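Local coordinates for tubulin-like protein CetZ1 (PDB 4B46) that binds GTP and GDP as a tubulin-like archaeal cytoskeletal protein that controls cell shape, being essential for the rod-shaped cell type that swims efficiently, at residues 20-23 and 24-28; 49-52 and 53-56; 120-123 and 124-128; 155-158 and 159-163; 309-312 and 313-317. One frame throughout, in Å; residues are numbered along the deposited sequence.

Contact 1: 20-23 and 24-28; sequences VEYD and RERNA
Tyr22 and Arg26 meet because their first torsions differ: the tyrosine ring stands opposite its own backbone N (chi1 171°), whereas CG of Arg26 lies beside its N and the chain then runs extended to NE, over the ring. This is a clear example of an aromatic and an arginine paired one helical turn apart. The ring and guanidinium planes are only 10° apart. CD of Arg26 makes a CH-pi contact over one face, 3.6 Å from the centroid of the Tyr22 ring, and NH1 of Arg26 comes within 3.2 Å of Tyr22 CD2 at the rim. The same NH1 is salt-bridged to Glu25 OE1, though the hydrogen bond within the pair is weak. Two residues earlier, Val20 CG1 lies over a face of the Arg24 guanidinium, 3.4 Å from its NH2. Glu21 OE1 and Glu25 OE2 are 4.1 Å apart, a proximity of like charges that would probably make proton loss slightly harder. The helix ends in a Schellman motif: Asn27 takes a positive phi, and Ala28 N reaches back to Asp23 O at 3.0 Å. The Asp23 carboxylate receives the backbone N-H groups of Ile30 (OD1) and Val31 (OD2), tying the helix end to the next strand. In this beta-alpha-beta unit, Val20 packs on Val31 and Ala34 of strand 31-38, while Tyr22 leans on Val191, Asn192 and Val196 of helix 179-198.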
loop_
_atom_site.group_PDB
_atom_site.type_symbol
_atom_site.label_atom_id
_atom_site.label_comp_id
_atom_site.label_asym_id
_atom_site.label_seq_id
_atom_site.Cartn_x
_atom_site.Cartn_y
_atom_site.Cartn_z
ATOM N N VAL A 20 7.560 4.567 -8.675
ATOM C CA VAL A 20 8.733 4.432 -9.538
ATOM C C VAL A 20 9.578 5.703 -9.515
ATOM O O VAL A 20 10.802 5.644 -9.438
ATOM C CB VAL A 20 8.341 4.097 -10.998
ATOM C CG1 VAL A 20 9.558 4.176 -11.913
ATOM C CG2 VAL A 20 7.707 2.715 -11.069
ATOM N N GLU A 21 8.921 6.857 -9.571
ATOM C CA GLU A 21 9.629 8.139 -9.550
ATOM C C GLU A 21 10.322 8.386 -8.204
ATOM O O GLU A 21 11.456 8.862 -8.148
ATOM C CB GLU A 21 8.662 9.282 -9.877
ATOM C CG GLU A 21 9.277 10.669 -9.821
ATOM C CD GLU A 21 8.220 11.758 -9.898
ATOM O OE1 GLU A 21 7.475 11.943 -8.910
ATOM O OE2 GLU A 21 8.127 12.424 -10.952
ATOM N N TYR A 22 9.624 8.059 -7.123
ATOM C CA TYR A 22 10.157 8.194 -5.775
ATOM C C TYR A 22 11.398 7.326 -5.590
ATOM O O TYR A 22 12.421 7.768 -5.052
ATOM C CB TYR A 22 9.088 7.736 -4.798
ATOM C CG TYR A 22 9.532 7.599 -3.358
ATOM C CD1 TYR A 22 10.120 6.427 -2.898
ATOM C CD2 TYR A 22 9.328 8.632 -2.449
ATOM C CE1 TYR A 22 10.524 6.301 -1.585
ATOM C CE2 TYR A 22 9.722 8.512 -1.126
ATOM C CZ TYR A 22 10.317 7.347 -0.703
ATOM O OH TYR A 22 10.713 7.219 0.604
ATOM N N ASP A 23 11.270 6.075 -6.020
ATOM C CA ASP A 23 12.321 5.075 -5.907
ATOM C C ASP A 23 13.548 5.495 -6.702
ATOM O O ASP A 23 14.682 5.317 -6.258
ATOM C CB ASP A 23 11.797 3.738 -6.436
ATOM C CG ASP A 23 12.742 2.593 -6.174
ATOM O OD1 ASP A 23 13.225 2.469 -5.033
ATOM O OD2 ASP A 23 12.993 1.807 -7.105
ATOM N N ARG A 24 13.304 6.060 -7.880
ATOM C CA ARG A 24 14.363 6.524 -8.767
ATOM C C ARG A 24 15.079 7.757 -8.201
ATOM O O ARG A 24 16.310 7.841 -8.236
ATOM C CB ARG A 24 13.767 6.825 -10.148
ATOM C CG ARG A 24 14.765 6.989 -11.273
ATOM C CD ARG A 24 14.072 6.830 -12.625
ATOM N NE ARG A 24 13.541 5.479 -12.809
ATOM C CZ ARG A 24 12.729 5.113 -13.798
ATOM N NH1 ARG A 24 12.337 5.997 -14.706
ATOM N NH2 ARG A 24 12.306 3.861 -13.877
ATOM N N GLU A 25 14.308 8.708 -7.672
ATOM C CA GLU A 25 14.871 9.938 -7.103
ATOM C C GLU A 25 15.796 9.664 -5.926
ATOM O O GLU A 25 16.742 10.405 -5.684
ATOM C CB GLU A 25 13.756 10.880 -6.626
ATOM C CG GLU A 25 13.029 11.628 -7.725
ATOM C CD GLU A 25 11.830 12.406 -7.201
ATOM O OE1 GLU A 25 11.483 12.243 -6.010
ATOM O OE2 GLU A 25 11.233 13.176 -7.982
ATOM N N ARG A 26 15.494 8.609 -5.180
ATOM C CA ARG A 26 16.219 8.314 -3.950
ATOM C C ARG A 26 17.146 7.124 -4.099
ATOM O O ARG A 26 17.869 6.785 -3.162
ATOM C CB ARG A 26 15.232 8.056 -2.816
ATOM C CG ARG A 26 14.381 9.265 -2.514
ATOM C CD ARG A 26 13.226 8.943 -1.596
ATOM N NE ARG A 26 12.581 10.166 -1.124
ATOM C CZ ARG A 26 11.838 10.964 -1.884
ATOM N NH1 ARG A 26 11.636 10.672 -3.165
ATOM N NH2 ARG A 26 11.291 12.055 -1.363
ATOM N N ASN A 27 17.121 6.495 -5.272
ATOM C CA ASN A 27 17.917 5.298 -5.515
ATOM C C ASN A 27 17.649 4.288 -4.408
ATOM O O ASN A 27 18.573 3.700 -3.848
ATOM C CB ASN A 27 19.404 5.651 -5.562
ATOM C CG ASN A 27 20.246 4.555 -6.184
ATOM O OD1 ASN A 27 19.807 3.866 -7.108
ATOM N ND2 ASN A 27 21.462 4.384 -5.678
ATOM N N ALA A 28 16.372 4.114 -4.082
ATOM C CA ALA A 28 15.968 3.316 -2.930
ATOM C C ALA A 28 16.025 1.810 -3.191
ATOM O O ALA A 28 16.044 1.014 -2.251
ATOM C CB ALA A 28 14.576 3.725 -2.467
#

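Contact 2: 49-52 and 53-56; sequences NIPK and DQRV
Arg55 reaches back across a short 3-10 turn to grip the carbonyl oxygen of Ile50 side-on, with NE at 2.8 Å and NH2 at 2.7 Å from Ile50 O. The oxygen lies almost in the guanidinium plane, which fixes the rotation of that group, while Lys52 CG lies over one of its faces. An arginine chain extended from CG to NE supplies the necessary span. Replacing it with a leucine would probably leave Ile50 O without either of these two donors and the end of the turn less firmly held. Behind this grip stand two backbone bonds of the turn, Gln54 N to Pro51 O at 2.7 Å and Arg55 N to Lys52 O at 3.2 Å. Farther out, Ile50 packs on Val16 of helix 9-26 and on Ala36, and Gln54 and Val56 pair with strand 31-38, so the turn delivers the chain into edge strand 55-57. A water accepts from Arg55 NH2 at 3.0 Å and, more weakly, from Lys52 NZ.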
loop_
_atom_site.group_PDB
_atom_site.type_symbol
_atom_site.label_atom_id
_atom_site.label_comp_id
_atom_site.label_asym_id
_atom_site.label_seq_id
_atom_site.Cartn_x
_atom_site.Cartn_y
_atom_site.Cartn_z
ATOM N N ASN A 49 6.324 6.793 -16.090
ATOM C CA ASN A 49 7.514 6.108 -15.601
ATOM C C ASN A 49 7.494 4.605 -15.820
ATOM O O ASN A 49 8.522 3.946 -15.746
ATOM C CB ASN A 49 7.681 6.410 -14.115
ATOM C CG ASN A 49 7.672 7.889 -13.832
ATOM O OD1 ASN A 49 8.461 8.636 -14.401
ATOM N ND2 ASN A 49 6.755 8.328 -12.979
ATOM N N ILE A 50 6.315 4.061 -16.072
ATOM C CA ILE A 50 6.180 2.637 -16.315
ATOM C C ILE A 50 6.437 2.351 -17.793
ATOM O O ILE A 50 5.834 2.975 -18.658
ATOM C CB ILE A 50 4.788 2.153 -15.877
ATOM C CG1 ILE A 50 4.623 2.411 -14.372
ATOM C CG2 ILE A 50 4.589 0.687 -16.230
ATOM C CD1 ILE A 50 3.319 1.975 -13.789
ATOM N N PRO A 51 7.364 1.424 -18.087
ATOM C CA PRO A 51 7.716 1.101 -19.478
ATOM C C PRO A 51 6.483 0.730 -20.309
ATOM O O PRO A 51 5.596 0.050 -19.800
ATOM C CB PRO A 51 8.640 -0.112 -19.332
ATOM C CG PRO A 51 9.211 0.006 -17.955
ATOM C CD PRO A 51 8.110 0.599 -17.118
ATOM N N LYS A 52 6.431 1.173 -21.559
ATOM C CA LYS A 52 5.261 0.935 -22.409
ATOM C C LYS A 52 4.952 -0.549 -22.542
ATOM O O LYS A 52 3.796 -0.950 -22.582
ATOM C CB LYS A 52 5.451 1.563 -23.793
ATOM C CG LYS A 52 5.805 3.042 -23.754
ATOM C CD LYS A 52 5.704 3.678 -25.135
ATOM C CE LYS A 52 6.244 5.100 -25.129
ATOM N NZ LYS A 52 5.566 5.945 -24.110
ATOM N N ASP A 53 6.000 -1.361 -22.588
ATOM C CA ASP A 53 5.858 -2.811 -22.647
ATOM C C ASP A 53 5.312 -3.414 -21.347
ATOM O O ASP A 53 4.923 -4.580 -21.322
ATOM C CB ASP A 53 7.204 -3.449 -23.008
ATOM C CG ASP A 53 8.374 -2.722 -22.376
ATOM O OD1 ASP A 53 8.867 -1.744 -22.982
ATOM O OD2 ASP A 53 8.795 -3.120 -21.270
ATOM N N GLN A 54 5.278 -2.626 -20.274
ATOM C CA GLN A 54 4.726 -3.097 -18.999
ATOM C C GLN A 54 3.371 -2.457 -18.684
ATOM O O GLN A 54 2.887 -2.515 -17.547
ATOM C CB GLN A 54 5.713 -2.839 -17.858
ATOM C CG GLN A 54 7.155 -3.200 -18.181
ATOM C CD GLN A 54 7.505 -4.623 -17.802
ATOM O OE1 GLN A 54 6.706 -5.545 -17.978
ATOM N NE2 GLN A 54 8.705 -4.809 -17.271
ATOM N N ARG A 55 2.770 -1.839 -19.694
ATOM C CA ARG A 55 1.412 -1.319 -19.588
ATOM C C ARG A 55 0.476 -2.268 -20.324
ATOM O O ARG A 55 0.570 -2.407 -21.534
ATOM C CB ARG A 55 1.338 0.073 -20.211
ATOM C CG ARG A 55 2.194 1.113 -19.501
ATOM C CD ARG A 55 2.194 2.441 -20.243
ATOM N NE ARG A 55 3.369 3.230 -19.891
ATOM C CZ ARG A 55 3.564 4.497 -20.238
ATOM N NH1 ARG A 55 2.651 5.141 -20.951
ATOM N NH2 ARG A 55 4.672 5.121 -19.861
ATOM N N VAL A 56 -0.412 -2.936 -19.597
ATOM C CA VAL A 56 -1.248 -3.958 -20.207
ATOM C C VAL A 56 -2.694 -3.509 -20.295
ATOM O O VAL A 56 -3.321 -3.221 -19.278
ATOM C CB VAL A 56 -1.226 -5.271 -19.406
ATOM C CG1 VAL A 56 -1.901 -6.388 -20.205
ATOM C CG2 VAL A 56 0.191 -5.652 -19.050
HETATM O O HOH W 1 5.739 7.436 -21.467
#

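Contact 3: 120-123 and 124-128; sequences AKHL and KRIYT
The carbonyl oxygen of Ala120 accepts from Lys124 N at 3.0 Å, a regular bond in the last turns of helix 111-126, the helical link of a beta-alpha-beta unit between strands 100-106 and 131-137. Lys121 O is held only weakly by Arg125 N, a first sign that the helix is ending. The His122 ring stands on the far side of CB from its backbone N (chi1 165°), which brings NE2 within 3.8 Å of Ile126 CD1. Leu123 carries the main contact. Its oxygen takes both Tyr127 N at 2.9 Å and Ile126 N at 3.3 Å. Its CD2 methyl meets the edge of the Tyr127 ring, in plane, 3.7 Å from CE2, while Ile126 CG1 lies over one face of that ring. Tyr127 also stacks with Phe101 and packs on Ile90 of helix 83-90. A serine in place of this tyrosine would probably open a gap beside Leu123 and leave Phe101 without its stacking partner. The amide of Gln87 serves both aromatic residues, its OE1 bonded to His122 NE2 and its NE2 to Tyr127 OH.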
loop_
_atom_site.group_PDB
_atom_site.type_symbol
_atom_site.label_atom_id
_atom_site.label_comp_id
_atom_site.label_asym_id
_atom_site.label_seq_id
_atom_site.Cartn_x
_atom_site.Cartn_y
_atom_site.Cartn_z
ATOM N N ALA A 120 -4.313 -11.089 -7.587
ATOM C CA ALA A 120 -3.643 -11.565 -6.369
ATOM C C ALA A 120 -3.744 -13.081 -6.255
ATOM O O ALA A 120 -2.763 -13.754 -5.949
ATOM C CB ALA A 120 -4.207 -10.884 -5.115
ATOM N N LYS A 121 -4.936 -13.608 -6.518
ATOM C CA LYS A 121 -5.175 -15.044 -6.496
ATOM C C LYS A 121 -4.316 -15.767 -7.544
ATOM O O LYS A 121 -3.713 -16.804 -7.262
ATOM C CB LYS A 121 -6.662 -15.331 -6.733
ATOM C CG LYS A 121 -7.043 -16.777 -6.484
ATOM C CD LYS A 121 -8.516 -17.032 -6.760
ATOM C CE LYS A 121 -8.853 -18.502 -6.549
ATOM N NZ LYS A 121 -10.226 -18.845 -7.008
ATOM N N HIS A 122 -4.263 -15.204 -8.748
ATOM C CA HIS A 122 -3.462 -15.762 -9.838
ATOM C C HIS A 122 -1.983 -15.817 -9.448
ATOM O O HIS A 122 -1.301 -16.824 -9.678
ATOM C CB HIS A 122 -3.663 -14.914 -11.099
ATOM C CG HIS A 122 -2.649 -15.160 -12.175
ATOM N ND1 HIS A 122 -2.790 -16.149 -13.123
ATOM C CD2 HIS A 122 -1.490 -14.522 -12.465
ATOM C CE1 HIS A 122 -1.753 -16.125 -13.943
ATOM N NE2 HIS A 122 -0.947 -15.150 -13.563
ATOM N N LEU A 123 -1.491 -14.732 -8.855
ATOM C CA LEU A 123 -0.091 -14.666 -8.443
ATOM C C LEU A 123 0.273 -15.691 -7.362
ATOM O O LEU A 123 1.325 -16.340 -7.440
ATOM C CB LEU A 123 0.264 -13.264 -7.968
ATOM C CG LEU A 123 0.276 -12.185 -9.047
ATOM C CD1 LEU A 123 0.514 -10.804 -8.430
ATOM C CD2 LEU A 123 1.337 -12.509 -10.073
ATOM N N LYS A 124 -0.591 -15.846 -6.362
ATOM C CA LYS A 124 -0.340 -16.816 -5.289
ATOM C C LYS A 124 -0.371 -18.244 -5.815
ATOM O O LYS A 124 0.232 -19.157 -5.238
ATOM C CB LYS A 124 -1.358 -16.640 -4.151
ATOM C CG LYS A 124 -1.022 -15.467 -3.230
ATOM C CD LYS A 124 -1.862 -15.454 -1.952
ATOM C CE LYS A 124 -1.631 -16.686 -1.102
ATOM N NZ LYS A 124 -0.204 -16.810 -0.704
ATOM N N ARG A 125 -1.065 -18.425 -6.934
ATOM C CA ARG A 125 -1.234 -19.743 -7.523
ATOM C C ARG A 125 0.021 -20.214 -8.263
ATOM O O ARG A 125 0.301 -21.412 -8.330
ATOM C CB ARG A 125 -2.417 -19.707 -8.487
ATOM C CG ARG A 125 -3.354 -20.871 -8.372
ATOM C CD ARG A 125 -4.709 -20.532 -8.984
ATOM N NE ARG A 125 -5.562 -21.710 -9.065
ATOM C CZ ARG A 125 -5.816 -22.365 -10.187
ATOM N NH1 ARG A 125 -5.301 -21.940 -11.334
ATOM N NH2 ARG A 125 -6.597 -23.434 -10.164
ATOM N N ILE A 126 0.771 -19.277 -8.832
ATOM C CA ILE A 126 1.921 -19.664 -9.647
ATOM C C ILE A 126 3.277 -19.304 -9.034
ATOM O O ILE A 126 4.289 -19.908 -9.392
ATOM C CB ILE A 126 1.822 -19.123 -11.105
ATOM C CG1 ILE A 126 2.318 -17.681 -11.184
ATOM C CG2 ILE A 126 0.382 -19.241 -11.638
ATOM C CD1 ILE A 126 2.139 -17.062 -12.554
ATOM N N TYR A 127 3.300 -18.331 -8.121
ATOM C CA TYR A 127 4.544 -17.941 -7.458
ATOM C C TYR A 127 4.506 -18.278 -5.972
ATOM O O TYR A 127 3.434 -18.404 -5.387
ATOM C CB TYR A 127 4.826 -16.442 -7.627
ATOM C CG TYR A 127 4.991 -16.002 -9.060
ATOM C CD1 TYR A 127 6.040 -16.481 -9.842
ATOM C CD2 TYR A 127 4.103 -15.102 -9.634
ATOM C CE1 TYR A 127 6.190 -16.081 -11.161
ATOM C CE2 TYR A 127 4.245 -14.692 -10.946
ATOM C CZ TYR A 127 5.288 -15.180 -11.704
ATOM O OH TYR A 127 5.424 -14.769 -13.005
ATOM N N THR A 128 5.682 -18.414 -5.367
ATOM C CA THR A 128 5.773 -18.751 -3.951
ATOM C C THR A 128 6.211 -17.581 -3.069
ATOM O O THR A 128 6.206 -17.699 -1.849
ATOM C CB THR A 128 6.711 -19.955 -3.712
ATOM O OG1 THR A 128 7.967 -19.718 -4.358
ATOM C CG2 THR A 128 6.100 -21.226 -4.282
#

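Contact 4: 155-158 and 159-163; sequences QTFV and REVDN
Arg159 NH1 donates to the backbone oxygen Gln155 O at 2.7 Å, with an N-H...O angle of 141° and the oxygen tilted 22° from the guanidinium plane. In a regular helix that oxygen would take the backbone N of the same arginine. Here Arg159 N instead makes a weak bond to Thr156 O, and the side chain supplies the donor. CG of Arg159 sits beside its own N (chi1 -77°) and the chain extends to NE, which lays the guanidinium alongside the Gln155 side chain, with Val158 CG1 3.6 Å from NH1. Farther along the chain, Phe157 O takes Glu160 N at 3.0 Å and Val161 N more weakly. Val161 CG1 packs on Phe157 CE1 at 3.5 Å, and the phenylalanine fits among Ala116 of helix 111-126, the loop residue Leu107, and Leu164 of strand 163-168. A water lies 2.9 Å from Val158 O and 3.2 Å from Val161 O. Helix 144-160 thus slackens from its i to i+4 pattern as it hands the chain to strand 163-168, and the arginine's positive charge is probably favourable beside carbonyls at this end of the helix dipole.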
loop_
_atom_site.group_PDB
_atom_site.type_symbol
_atom_site.label_atom_id
_atom_site.label_comp_id
_atom_site.label_asym_id
_atom_site.label_seq_id
_atom_site.Cartn_x
_atom_site.Cartn_y
_atom_site.Cartn_z
ATOM N N GLN A 155 -13.735 -7.327 0.719
ATOM C CA GLN A 155 -14.033 -8.677 1.192
ATOM C C GLN A 155 -13.214 -9.712 0.431
ATOM O O GLN A 155 -12.671 -10.637 1.025
ATOM C CB GLN A 155 -15.519 -9.008 1.020
ATOM C CG GLN A 155 -16.471 -8.097 1.766
ATOM C CD GLN A 155 -16.529 -8.395 3.249
ATOM O OE1 GLN A 155 -16.099 -7.589 4.073
ATOM N NE2 GLN A 155 -17.071 -9.557 3.598
ATOM N N THR A 156 -13.125 -9.542 -0.885
ATOM C CA THR A 156 -12.441 -10.523 -1.727
ATOM C C THR A 156 -10.938 -10.325 -1.683
ATOM O O THR A 156 -10.180 -11.286 -1.534
ATOM C CB THR A 156 -12.909 -10.430 -3.194
ATOM O OG1 THR A 156 -14.335 -10.461 -3.233
ATOM C CG2 THR A 156 -12.361 -11.606 -4.012
ATOM N N PHE A 157 -10.510 -9.074 -1.826
ATOM C CA PHE A 157 -9.081 -8.733 -1.848
ATOM C C PHE A 157 -8.344 -9.222 -0.589
ATOM O O PHE A 157 -7.246 -9.788 -0.676
ATOM C CB PHE A 157 -8.933 -7.214 -1.968
ATOM C CG PHE A 157 -7.632 -6.758 -2.566
ATOM C CD1 PHE A 157 -6.722 -7.665 -3.084
ATOM C CD2 PHE A 157 -7.337 -5.409 -2.635
ATOM C CE1 PHE A 157 -5.528 -7.230 -3.648
ATOM C CE2 PHE A 157 -6.144 -4.967 -3.190
ATOM C CZ PHE A 157 -5.233 -5.889 -3.692
ATOM N N VAL A 158 -8.947 -9.000 0.578
ATOM C CA VAL A 158 -8.285 -9.328 1.839
ATOM C C VAL A 158 -8.069 -10.834 1.946
ATOM O O VAL A 158 -7.103 -11.295 2.552
ATOM C CB VAL A 158 -9.060 -8.765 3.069
ATOM C CG1 VAL A 158 -10.316 -9.573 3.336
ATOM C CG2 VAL A 158 -8.167 -8.737 4.312
ATOM N N ARG A 159 -8.952 -11.600 1.316
ATOM C CA ARG A 159 -8.866 -13.050 1.355
ATOM C C ARG A 159 -7.860 -13.624 0.359
ATOM O O ARG A 159 -7.450 -14.776 0.490
ATOM C CB ARG A 159 -10.251 -13.668 1.134
ATOM C CG ARG A 159 -11.152 -13.607 2.364
ATOM C CD ARG A 159 -12.619 -13.756 1.990
ATOM N NE ARG A 159 -13.511 -13.736 3.152
ATOM C CZ ARG A 159 -13.872 -12.638 3.817
ATOM N NH1 ARG A 159 -13.407 -11.449 3.457
ATOM N NH2 ARG A 159 -14.696 -12.732 4.854
ATOM N N GLU A 160 -7.454 -12.829 -0.628
ATOM C CA GLU A 160 -6.586 -13.346 -1.700
ATOM C C GLU A 160 -5.128 -12.931 -1.592
ATOM O O GLU A 160 -4.299 -13.399 -2.362
ATOM C CB GLU A 160 -7.105 -12.920 -3.079
ATOM C CG GLU A 160 -8.532 -13.370 -3.395
ATOM C CD GLU A 160 -8.719 -14.877 -3.371
ATOM O OE1 GLU A 160 -7.722 -15.629 -3.412
ATOM O OE2 GLU A 160 -9.883 -15.312 -3.315
ATOM N N VAL A 161 -4.816 -12.034 -0.664
ATOM C CA VAL A 161 -3.430 -11.633 -0.441
ATOM C C VAL A 161 -2.890 -12.185 0.878
ATOM O O VAL A 161 -3.655 -12.570 1.762
ATOM C CB VAL A 161 -3.284 -10.108 -0.419
ATOM C CG1 VAL A 161 -3.552 -9.531 -1.809
ATOM C CG2 VAL A 161 -4.227 -9.488 0.621
ATOM N N ASP A 162 -1.572 -12.203 1.025
ATOM C CA ASP A 162 -0.985 -12.579 2.318
ATOM C C ASP A 162 -1.236 -11.518 3.393
ATOM O O ASP A 162 -1.276 -11.823 4.581
ATOM C CB ASP A 162 0.501 -12.876 2.161
ATOM C CG ASP A 162 0.746 -14.048 1.223
ATOM O OD1 ASP A 162 0.208 -15.136 1.500
ATOM O OD2 ASP A 162 1.423 -13.868 0.193
ATOM N N ASN A 163 -1.429 -10.277 2.958
ATOM C CA ASN A 163 -1.735 -9.172 3.857
ATOM C C ASN A 163 -2.226 -8.006 3.018
ATOM O O ASN A 163 -1.716 -7.748 1.929
ATOM C CB ASN A 163 -0.498 -8.749 4.669
ATOM C CG ASN A 163 -0.856 -7.895 5.888
ATOM O OD1 ASN A 163 -1.350 -6.761 5.762
ATOM N ND2 ASN A 163 -0.601 -8.441 7.078
HETATM O O HOH W 2 -4.802 -10.972 4.228
#

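Contact 5: 309-312 and 313-317; sequences KGIE and RGRKW
Helix 308-322 links strands 294-301 and 326-333 in a beta-alpha-beta unit of the C-terminal domain, and Glu312 with Arg315 forms an i to i+3 salt bridge on it. The two side chains run alongside each other, but their carboxylate and guanidinium planes are 58° apart. Glu312 OE1 stands 3.0 Å from Arg315 NH1 in the ion pair. OE2 of Glu312 lies in the guanidinium plane, at its edge, and accepts a weak hydrogen bond from the same NH1 at 3.2 Å. Bends in both chains, at chi2 of the glutamate (-50°) and chi3 of the arginine (61°), bring the charged ends together. Arg315 is also fixed by NE, which donates to Val327 O of the neighbouring strand, and Glu312 has a second, long and weak ion pair with Arg308. On another flank, Lys309 CE rests over a face of the Arg313 guanidinium, 3.2 Å from NH2. Lys309 NZ is 3.7 Å from that NH2, so two positive charges lie close. Beneath the side chains the backbone ladder is regular: Arg313 N to Lys309 O measures 2.9 Å, and Lys316 N to Glu312 O is 3.1 Å. Lys309 and Arg313 both touch Thr268 of helix 265-280, whose Arg276 and Ala279 meet Trp317. The arrangement is that of an uninterrupted alpha-helix in a beta-alpha-beta crossover, joined by an arginine to the strand that follows.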
loop_
_atom_site.group_PDB
_atom_site.type_symbol
_atom_site.label_atom_id
_atom_site.label_comp_id
_atom_site.label_asym_id
_atom_site.label_seq_id
_atom_site.Cartn_x
_atom_site.Cartn_y
_atom_site.Cartn_z
ATOM N N LYS A 309 19.461 3.208 21.153
ATOM C CA LYS A 309 18.681 3.491 22.349
ATOM C C LYS A 309 17.285 4.027 22.028
ATOM O O LYS A 309 16.307 3.646 22.666
ATOM C CB LYS A 309 19.440 4.476 23.241
ATOM C CG LYS A 309 18.847 4.663 24.626
ATOM C CD LYS A 309 19.830 5.387 25.540
ATOM C CE LYS A 309 19.236 5.618 26.917
ATOM N NZ LYS A 309 20.244 6.156 27.875
ATOM N N GLY A 310 17.197 4.909 21.038
ATOM C CA GLY A 310 15.919 5.497 20.671
ATOM C C GLY A 310 14.979 4.432 20.164
ATOM O O GLY A 310 13.796 4.408 20.504
ATOM N N ILE A 311 15.533 3.526 19.368
ATOM C CA ILE A 311 14.769 2.447 18.762
ATOM C C ILE A 311 14.291 1.456 19.811
ATOM O O ILE A 311 13.132 1.037 19.796
ATOM C CB ILE A 311 15.603 1.734 17.667
ATOM C CG1 ILE A 311 15.890 2.712 16.520
ATOM C CG2 ILE A 311 14.887 0.494 17.161
ATOM C CD1 ILE A 311 16.599 2.103 15.332
ATOM N N GLU A 312 15.183 1.091 20.729
ATOM C CA GLU A 312 14.811 0.200 21.831
ATOM C C GLU A 312 13.722 0.803 22.724
ATOM O O GLU A 312 12.727 0.140 23.016
ATOM C CB GLU A 312 16.035 -0.220 22.648
ATOM C CG GLU A 312 16.941 -1.206 21.901
ATOM C CD GLU A 312 16.164 -2.389 21.322
ATOM O OE1 GLU A 312 15.685 -3.231 22.111
ATOM O OE2 GLU A 312 16.031 -2.475 20.082
ATOM N N ARG A 313 13.898 2.055 23.144
ATOM C CA ARG A 313 12.842 2.751 23.883
ATOM C C ARG A 313 11.572 2.838 23.046
ATOM O O ARG A 313 10.463 2.711 23.569
ATOM C CB ARG A 313 13.278 4.159 24.293
ATOM C CG ARG A 313 14.303 4.208 25.422
ATOM C CD ARG A 313 14.585 5.644 25.819
ATOM N NE ARG A 313 15.431 5.723 27.005
ATOM C CZ ARG A 313 15.963 6.849 27.471
ATOM N NH1 ARG A 313 15.748 7.997 26.840
ATOM N NH2 ARG A 313 16.718 6.824 28.564
ATOM N N GLY A 314 11.731 3.048 21.741
ATOM C CA GLY A 314 10.581 3.161 20.862
ATOM C C GLY A 314 9.776 1.871 20.802
ATOM O O GLY A 314 8.543 1.893 20.853
ATOM N N ARG A 315 10.479 0.742 20.702
ATOM C CA ARG A 315 9.829 -0.568 20.684
ATOM C C ARG A 315 9.043 -0.824 21.971
ATOM O O ARG A 315 7.900 -1.289 21.925
ATOM C CB ARG A 315 10.859 -1.689 20.470
ATOM C CG ARG A 315 11.467 -1.740 19.077
ATOM C CD ARG A 315 12.552 -2.825 19.003
ATOM N NE ARG A 315 12.003 -4.152 19.274
ATOM C CZ ARG A 315 12.663 -5.120 19.906
ATOM N NH1 ARG A 315 13.901 -4.909 20.332
ATOM N NH2 ARG A 315 12.082 -6.296 20.112
ATOM N N LYS A 316 9.657 -0.545 23.115
ATOM C CA LYS A 316 8.956 -0.717 24.392
ATOM C C LYS A 316 7.710 0.159 24.472
ATOM O O LYS A 316 6.647 -0.293 24.895
ATOM C CB LYS A 316 9.871 -0.407 25.578
ATOM C CG LYS A 316 10.958 -1.442 25.794
ATOM C CD LYS A 316 11.778 -1.130 27.032
ATOM C CE LYS A 316 12.757 -2.251 27.329
ATOM N NZ LYS A 316 13.615 -1.919 28.508
ATOM N N TRP A 317 7.845 1.414 24.072
ATOM C CA TRP A 317 6.708 2.327 24.108
ATOM C C TRP A 317 5.577 1.835 23.183
ATOM O O TRP A 317 4.402 1.858 23.554
ATOM C CB TRP A 317 7.154 3.757 23.783
ATOM C CG TRP A 317 6.062 4.791 23.935
ATOM C CD1 TRP A 317 5.755 5.506 25.062
ATOM C CD2 TRP A 317 5.136 5.218 22.926
ATOM N NE1 TRP A 317 4.695 6.351 24.811
ATOM C CE2 TRP A 317 4.299 6.193 23.509
ATOM C CE3 TRP A 317 4.932 4.869 21.586
ATOM C CZ2 TRP A 317 3.275 6.821 22.799
ATOM C CZ3 TRP A 317 3.916 5.499 20.882
ATOM C CH2 TRP A 317 3.099 6.463 21.494
#

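The five contacts follow one another along the chain. Contacts 1 to 4 belong to the GTPase domain, and contact 5 to the C-terminal domain. Contacts 1, 3 and 4 mark the C-terminal ends of helices 9-26, 111-126 and 144-160, each leading toward a parallel strand of the nucleotide-binding sheet. Contact 2 leads into that sheet's edge strand, and its Asn49 packs on Val20 and Glu21 of contact 1, although the centres are 17 Å apart. Contacts 3 and 4, with centres 12 Å apart, join through the Lys124-Asp162 salt bridge and Ala120 against Val161. Contact 5 lies about 42 Å from contact 2, centre to centre, far from the GTP site, whereas the other four finish or enter the nucleotide-binding framework.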